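Local coordinates for protein D-aminoacyl-tRNA deacylase 1 (Homo sapiens, PDB 2OKV) that deacylates mischarged D-aminoacyl-tRNAs and glycyl-tRNA(Ala), and may also act in DNA replication, at residues Val54-Asp57 with Lys61-Ser64; Gly104-Phe109 with Ile122-Phe127. All coordinates share one frame; numbering follows the deposited sequence.

Contact 1. Residues Val54-Asp57 with Lys61-Ser64; sequences VFED and KHWS
Trp-63 lies against Val-54, its CZ3 4.2 Å from Val-54 CG2. The segments form the loop end of a beta hairpin that joins the short antiparallel strands 53-55 and 65-66. Val-54 and Phe-55 together face Lys-65 in a classic beta bulge. The close side of the contact is largely backbone. Ser-64 N donates to Phe-55 O over 2.9 Å, nearly in line with the carbonyl bond. Next along the hairpin, Lys-61 O is gripped twice. Asp-57 N reaches it in the carbonyl plane at 3.2 Å, and Ser-64 OG comes from above that plane at 3.0 Å. Glu-56 CA adds a CH...O contact to the same oxygen. The Asp-57 carboxylate closes the turn. Its CG sits between the backbone N and the carbonyl carbon (chi1 69°), and OD1 takes both Lys-61 N and Gly-60 N. Lys-61 N meets OD1 from above the carboxylate plane, 35° out of it. At the inner end, buried Val-54 packs on Val-141 and Ile-27.

The other side is looser. Lys-61 curls back at chi2 and chi3, yet its NZ stays 4.0 Å from Asp-57 OD2, a long salt bridge. Glu-56 and His-62 run side by side, carboxylate and ring nearly parallel, with Glu-56 OE2 3.6 Å from His-62 NE2. Trp-63 meets Phe-93 and Pro-91 of the second subunit. The hairpin therefore reaches the dimer interface. A water lies over one face of the indole near its rim, donating to Val-54 O at 3.1 Å and accepting from Trp-63 N at 2.9 Å.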
loop_
_atom_site.group_PDB
_atom_site.type_symbol
_atom_site.label_atom_id
_atom_site.label_comp_id
_atom_site.label_asym_id
_atom_site.label_seq_id
_atom_site.Cartn_x
_atom_site.Cartn_y
_atom_site.Cartn_z
ATOM N N VAL B 54 -6.985 -2.974 13.423
ATOM C CA VAL B 54 -7.008 -1.773 12.618
ATOM C C VAL B 54 -8.360 -1.035 12.732
ATOM O O VAL B 54 -8.540 0.066 12.198
ATOM C CB VAL B 54 -6.621 -2.191 11.178
ATOM C CG1 VAL B 54 -7.732 -1.976 10.178
ATOM C CG2 VAL B 54 -5.288 -1.621 10.783
ATOM N N PHE B 55 -9.296 -1.646 13.458
ATOM C CA PHE B 55 -10.655 -1.105 13.593
ATOM C C PHE B 55 -10.963 -0.567 14.986
ATOM O O PHE B 55 -10.324 -0.958 15.967
ATOM C CB PHE B 55 -11.687 -2.161 13.173
ATOM C CG PHE B 55 -11.522 -2.616 11.749
ATOM C CD1 PHE B 55 -10.872 -3.816 11.452
ATOM C CD2 PHE B 55 -11.987 -1.825 10.696
ATOM C CE1 PHE B 55 -10.681 -4.219 10.116
ATOM C CE2 PHE B 55 -11.811 -2.227 9.353
ATOM C CZ PHE B 55 -11.146 -3.424 9.072
ATOM N N GLU B 56 -11.943 0.338 15.054
ATOM C CA GLU B 56 -12.414 0.905 16.328
ATOM C C GLU B 56 -13.457 0.007 17.008
ATOM O O GLU B 56 -14.143 -0.764 16.335
ATOM C CB GLU B 56 -13.048 2.282 16.100
ATOM C CG GLU B 56 -12.188 3.302 15.369
ATOM C CD GLU B 56 -12.968 4.574 14.995
ATOM O OE1 GLU B 56 -14.152 4.710 15.392
ATOM O OE2 GLU B 56 -12.391 5.445 14.306
ATOM N N ASP B 57 -13.567 0.109 18.332
ATOM C CA ASP B 57 -14.713 -0.442 19.071
ATOM C C ASP B 57 -15.907 0.534 19.056
ATOM O O ASP B 57 -15.823 1.597 18.447
ATOM C CB ASP B 57 -14.319 -0.861 20.502
ATOM C CG ASP B 57 -13.978 0.319 21.413
ATOM O OD1 ASP B 57 -14.157 1.500 21.021
ATOM O OD2 ASP B 57 -13.532 0.057 22.549
ATOM N N LYS B 61 -12.637 3.933 20.386
ATOM C CA LYS B 61 -11.217 3.696 20.666
ATOM C C LYS B 61 -10.556 3.063 19.435
ATOM O O LYS B 61 -11.055 2.076 18.901
ATOM C CB LYS B 61 -11.073 2.748 21.851
ATOM C CG LYS B 61 -9.635 2.886 22.608
ATOM C CD LYS B 61 -9.011 1.483 22.936
ATOM C CE LYS B 61 -10.080 0.582 23.667
ATOM N NZ LYS B 61 -9.787 -0.913 23.540
ATOM N N HIS B 62 -9.438 3.634 18.994
ATOM C CA HIS B 62 -8.723 3.144 17.804
ATOM C C HIS B 62 -7.942 1.870 18.118
ATOM O O HIS B 62 -7.615 1.602 19.283
ATOM C CB HIS B 62 -7.753 4.217 17.306
ATOM C CG HIS B 62 -8.419 5.438 16.750
ATOM N ND1 HIS B 62 -7.788 6.289 15.865
ATOM C CD2 HIS B 62 -9.660 5.945 16.936
ATOM C CE1 HIS B 62 -8.605 7.279 15.548
ATOM N NE2 HIS B 62 -9.746 7.094 16.184
ATOM N N TRP B 63 -7.665 1.081 17.079
ATOM C CA TRP B 63 -6.764 -0.075 17.172
ATOM C C TRP B 63 -7.218 -1.119 18.181
ATOM O O TRP B 63 -6.393 -1.692 18.910
ATOM C CB TRP B 63 -5.326 0.387 17.492
ATOM C CG TRP B 63 -4.933 1.689 16.802
ATOM C CD1 TRP B 63 -4.426 2.812 17.388
ATOM C CD2 TRP B 63 -5.050 1.987 15.401
ATOM N NE1 TRP B 63 -4.218 3.794 16.439
ATOM C CE2 TRP B 63 -4.587 3.309 15.212
ATOM C CE3 TRP B 63 -5.508 1.262 14.290
ATOM C CZ2 TRP B 63 -4.558 3.920 13.953
ATOM C CZ3 TRP B 63 -5.477 1.870 13.032
ATOM C CH2 TRP B 63 -5.004 3.182 12.877
ATOM N N SER B 64 -8.522 -1.361 18.262
ATOM C CA SER B 64 -9.019 -2.284 19.299
ATOM C C SER B 64 -9.695 -3.542 18.758
ATOM O O SER B 64 -9.951 -4.475 19.506
ATOM C CB SER B 64 -9.921 -1.572 20.322
ATOM O OG SER B 64 -10.954 -0.833 19.695
HETATM O O HOH W 1 -8.767 2.071 14.537
#

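Contact 2. Residues Gly104-Phe109 with Ile122-Phe127; sequences GFYNSF and IKDGKF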
loop_
_atom_site.group_PDB
_atom_site.type_symbol
_atom_site.label_atom_id
_atom_site.label_comp_id
_atom_site.label_asym_id
_atom_site.label_seq_id
_atom_site.Cartn_x
_atom_site.Cartn_y
_atom_site.Cartn_z
ATOM N N GLY B 104 0.134 -21.720 -6.938
ATOM C CA GLY B 104 -0.150 -22.750 -5.941
ATOM C C GLY B 104 0.000 -22.276 -4.509
ATOM O O GLY B 104 -0.864 -22.539 -3.659
ATOM N N PHE B 105 1.097 -21.576 -4.223
ATOM C CA PHE B 105 1.320 -21.048 -2.870
ATOM C C PHE B 105 0.206 -20.069 -2.473
ATOM O O PHE B 105 -0.383 -20.191 -1.386
ATOM C CB PHE B 105 2.692 -20.376 -2.774
ATOM C CG PHE B 105 3.107 -20.029 -1.363
ATOM C CD1 PHE B 105 4.164 -20.691 -0.761
ATOM C CD2 PHE B 105 2.441 -19.034 -0.639
ATOM C CE1 PHE B 105 4.547 -20.383 0.540
ATOM C CE2 PHE B 105 2.815 -18.722 0.672
ATOM C CZ PHE B 105 3.870 -19.401 1.258
ATOM N N TYR B 106 -0.078 -19.110 -3.356
ATOM C CA TYR B 106 -1.166 -18.147 -3.177
ATOM C C TYR B 106 -2.514 -18.837 -2.916
ATOM O O TYR B 106 -3.232 -18.487 -1.963
ATOM C CB TYR B 106 -1.269 -17.215 -4.407
ATOM C CG TYR B 106 -2.301 -16.135 -4.222
ATOM C CD1 TYR B 106 -2.072 -15.104 -3.307
ATOM C CD2 TYR B 106 -3.506 -16.134 -4.940
ATOM C CE1 TYR B 106 -2.991 -14.108 -3.094
ATOM C CE2 TYR B 106 -4.473 -15.107 -4.704
ATOM C CZ TYR B 106 -4.182 -14.110 -3.777
ATOM O OH TYR B 106 -5.063 -13.077 -3.477
ATOM N N ASN B 107 -2.861 -19.807 -3.766
ATOM C CA ASN B 107 -4.103 -20.540 -3.576
ATOM C C ASN B 107 -4.156 -21.214 -2.196
ATOM O O ASN B 107 -5.158 -21.089 -1.500
ATOM C CB ASN B 107 -4.344 -21.521 -4.710
ATOM C CG ASN B 107 -4.778 -20.829 -5.987
ATOM O OD1 ASN B 107 -5.294 -19.704 -5.954
ATOM N ND2 ASN B 107 -4.567 -21.488 -7.116
ATOM N N SER B 108 -3.072 -21.876 -1.794
ATOM C CA SER B 108 -2.995 -22.499 -0.463
ATOM C C SER B 108 -3.149 -21.454 0.658
ATOM O O SER B 108 -3.807 -21.709 1.690
ATOM C CB SER B 108 -1.687 -23.272 -0.285
ATOM O OG SER B 108 -1.625 -24.406 -1.148
ATOM N N PHE B 109 -2.528 -20.295 0.452
ATOM C CA PHE B 109 -2.606 -19.185 1.395
ATOM C C PHE B 109 -4.049 -18.711 1.579
ATOM O O PHE B 109 -4.517 -18.527 2.716
ATOM C CB PHE B 109 -1.723 -18.025 0.914
ATOM C CG PHE B 109 -1.915 -16.775 1.695
ATOM C CD1 PHE B 109 -1.141 -16.527 2.834
ATOM C CD2 PHE B 109 -2.894 -15.856 1.324
ATOM C CE1 PHE B 109 -1.328 -15.386 3.582
ATOM C CE2 PHE B 109 -3.100 -14.709 2.082
ATOM C CZ PHE B 109 -2.311 -14.474 3.218
ATOM N N ILE B 122 -14.018 -13.721 2.487
ATOM C CA ILE B 122 -12.703 -13.621 1.842
ATOM C C ILE B 122 -12.909 -13.601 0.332
ATOM O O ILE B 122 -13.472 -14.544 -0.227
ATOM C CB ILE B 122 -11.763 -14.836 2.203
ATOM C CG1 ILE B 122 -11.648 -15.067 3.730
ATOM C CG2 ILE B 122 -10.404 -14.734 1.481
ATOM C CD1 ILE B 122 -10.864 -14.083 4.481
ATOM N N LYS B 123 -12.450 -12.519 -0.303
ATOM C CA LYS B 123 -12.497 -12.336 -1.757
ATOM C C LYS B 123 -11.088 -12.211 -2.348
ATOM O O LYS B 123 -10.136 -11.810 -1.669
ATOM C CB LYS B 123 -13.312 -11.077 -2.110
ATOM C CG LYS B 123 -14.834 -11.261 -2.151
ATOM C CD LYS B 123 -15.459 -11.463 -0.768
ATOM C CE LYS B 123 -16.968 -11.745 -0.852
ATOM N NZ LYS B 123 -17.721 -10.478 -1.132
ATOM N N ASP B 124 -10.974 -12.534 -3.632
ATOM C CA ASP B 124 -9.698 -12.604 -4.308
ATOM C C ASP B 124 -9.739 -11.755 -5.579
ATOM O O ASP B 124 -10.817 -11.482 -6.134
ATOM C CB ASP B 124 -9.415 -14.081 -4.653
ATOM C CG ASP B 124 -8.029 -14.315 -5.254
ATOM O OD1 ASP B 124 -7.106 -13.473 -5.098
ATOM O OD2 ASP B 124 -7.866 -15.372 -5.881
ATOM N N GLY B 125 -8.565 -11.358 -6.054
ATOM C CA GLY B 125 -8.440 -10.864 -7.416
ATOM C C GLY B 125 -8.414 -12.053 -8.356
ATOM O O GLY B 125 -8.940 -13.127 -8.032
ATOM N N LYS B 126 -7.783 -11.873 -9.516
ATOM C CA LYS B 126 -7.565 -12.962 -10.467
ATOM C C LYS B 126 -6.059 -13.077 -10.694
ATOM O O LYS B 126 -5.466 -12.257 -11.396
ATOM C CB LYS B 126 -8.323 -12.716 -11.789
ATOM C CG LYS B 126 -8.201 -13.875 -12.790
ATOM C CD LYS B 126 -9.286 -13.901 -13.906
ATOM C CE LYS B 126 -9.515 -12.544 -14.581
ATOM N NZ LYS B 126 -10.509 -12.608 -15.729
ATOM N N PHE B 127 -5.455 -14.097 -10.081
ATOM C CA PHE B 127 -3.987 -14.249 -10.018
ATOM C C PHE B 127 -3.145 -13.816 -11.243
ATOM O O PHE B 127 -2.179 -13.086 -11.096
ATOM C CB PHE B 127 -3.580 -15.668 -9.592
ATOM C CG PHE B 127 -2.099 -15.819 -9.369
ATOM C CD1 PHE B 127 -1.544 -15.556 -8.117
ATOM C CD2 PHE B 127 -1.258 -16.188 -10.416
ATOM C CE1 PHE B 127 -0.180 -15.658 -7.906
ATOM C CE2 PHE B 127 0.122 -16.303 -10.215
ATOM C CZ PHE B 127 0.661 -16.040 -8.955
#
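Tyr-106 OH donates a short hydrogen bond of 2.6 Å to Asp-124 OD1. The two side chains approach from opposite directions. The hydroxyl meets OD1 from above the carboxylate plane, while OD1 itself lies near the plane of the phenol ring, at its edge. The CE2 edge is close as well, with Asp-124 OD1 at 3.1 Å from Tyr-106 CE2 and OD2 at 3.6 Å from the same carbon. The carboxylate thus sits at the ring edge beside OH and CE2, its plane turned 42° from the ring. The negative charge beside the hydroxyl would probably strengthen the bond, which also fixes the direction of the O-H.

Nearer the helix, the contact becomes apolar. Phe-127, in the loop after the strand, passes alongside Tyr-106 in the opposite sense, and its CD1 comes to 3.8 Å from CD2 of the tyrosine. CE1 of Phe-127 lies 4.0 Å from Tyr-106 CB, at the root of the ring. The ring planes are inclined by 41° and the centroids are 5.8 Å apart, an oblique pair. Tyr-106 stretches from the helix toward the strand because its CG stands opposite the backbone N (chi1 -175°). One buried ring thereby reaches across to the other segment, with a polar grip at its far end and packing at its base.

This is packing of helix 99-116 on the mixed sheet, at its 122-124 and 73-78 strands. Strand 122-124 is the outermost strand of that sheet within this chain and runs parallel to strand 73-78. Tyr-106 also touches Cys-76 and Ser-78 of that neighbouring strand, and on the same helix Phe-109 packs against helix 39-51.

How the contacts relate
Contact 1 and contact 2 lie on opposite sides of the chain's centre, with their own centres about 27 Å apart. They share no helix or strand. Contact 1 is local: three residues separate its segments, which close a hairpin mainly through backbone bonds, with charged side chains toward solvent. It lies farther from the chain's centre and reaches the second subunit. Contact 2 lies nearer that centre and joins a helix to the mixed sheet through side chains alone, one phenol bond and one aromatic pair. No other chain of the dimer touches it. Both are partly buried, with Val-54, Phe-55 and Ser-64 enclosed in contact 1 and Tyr-106 in contact 2.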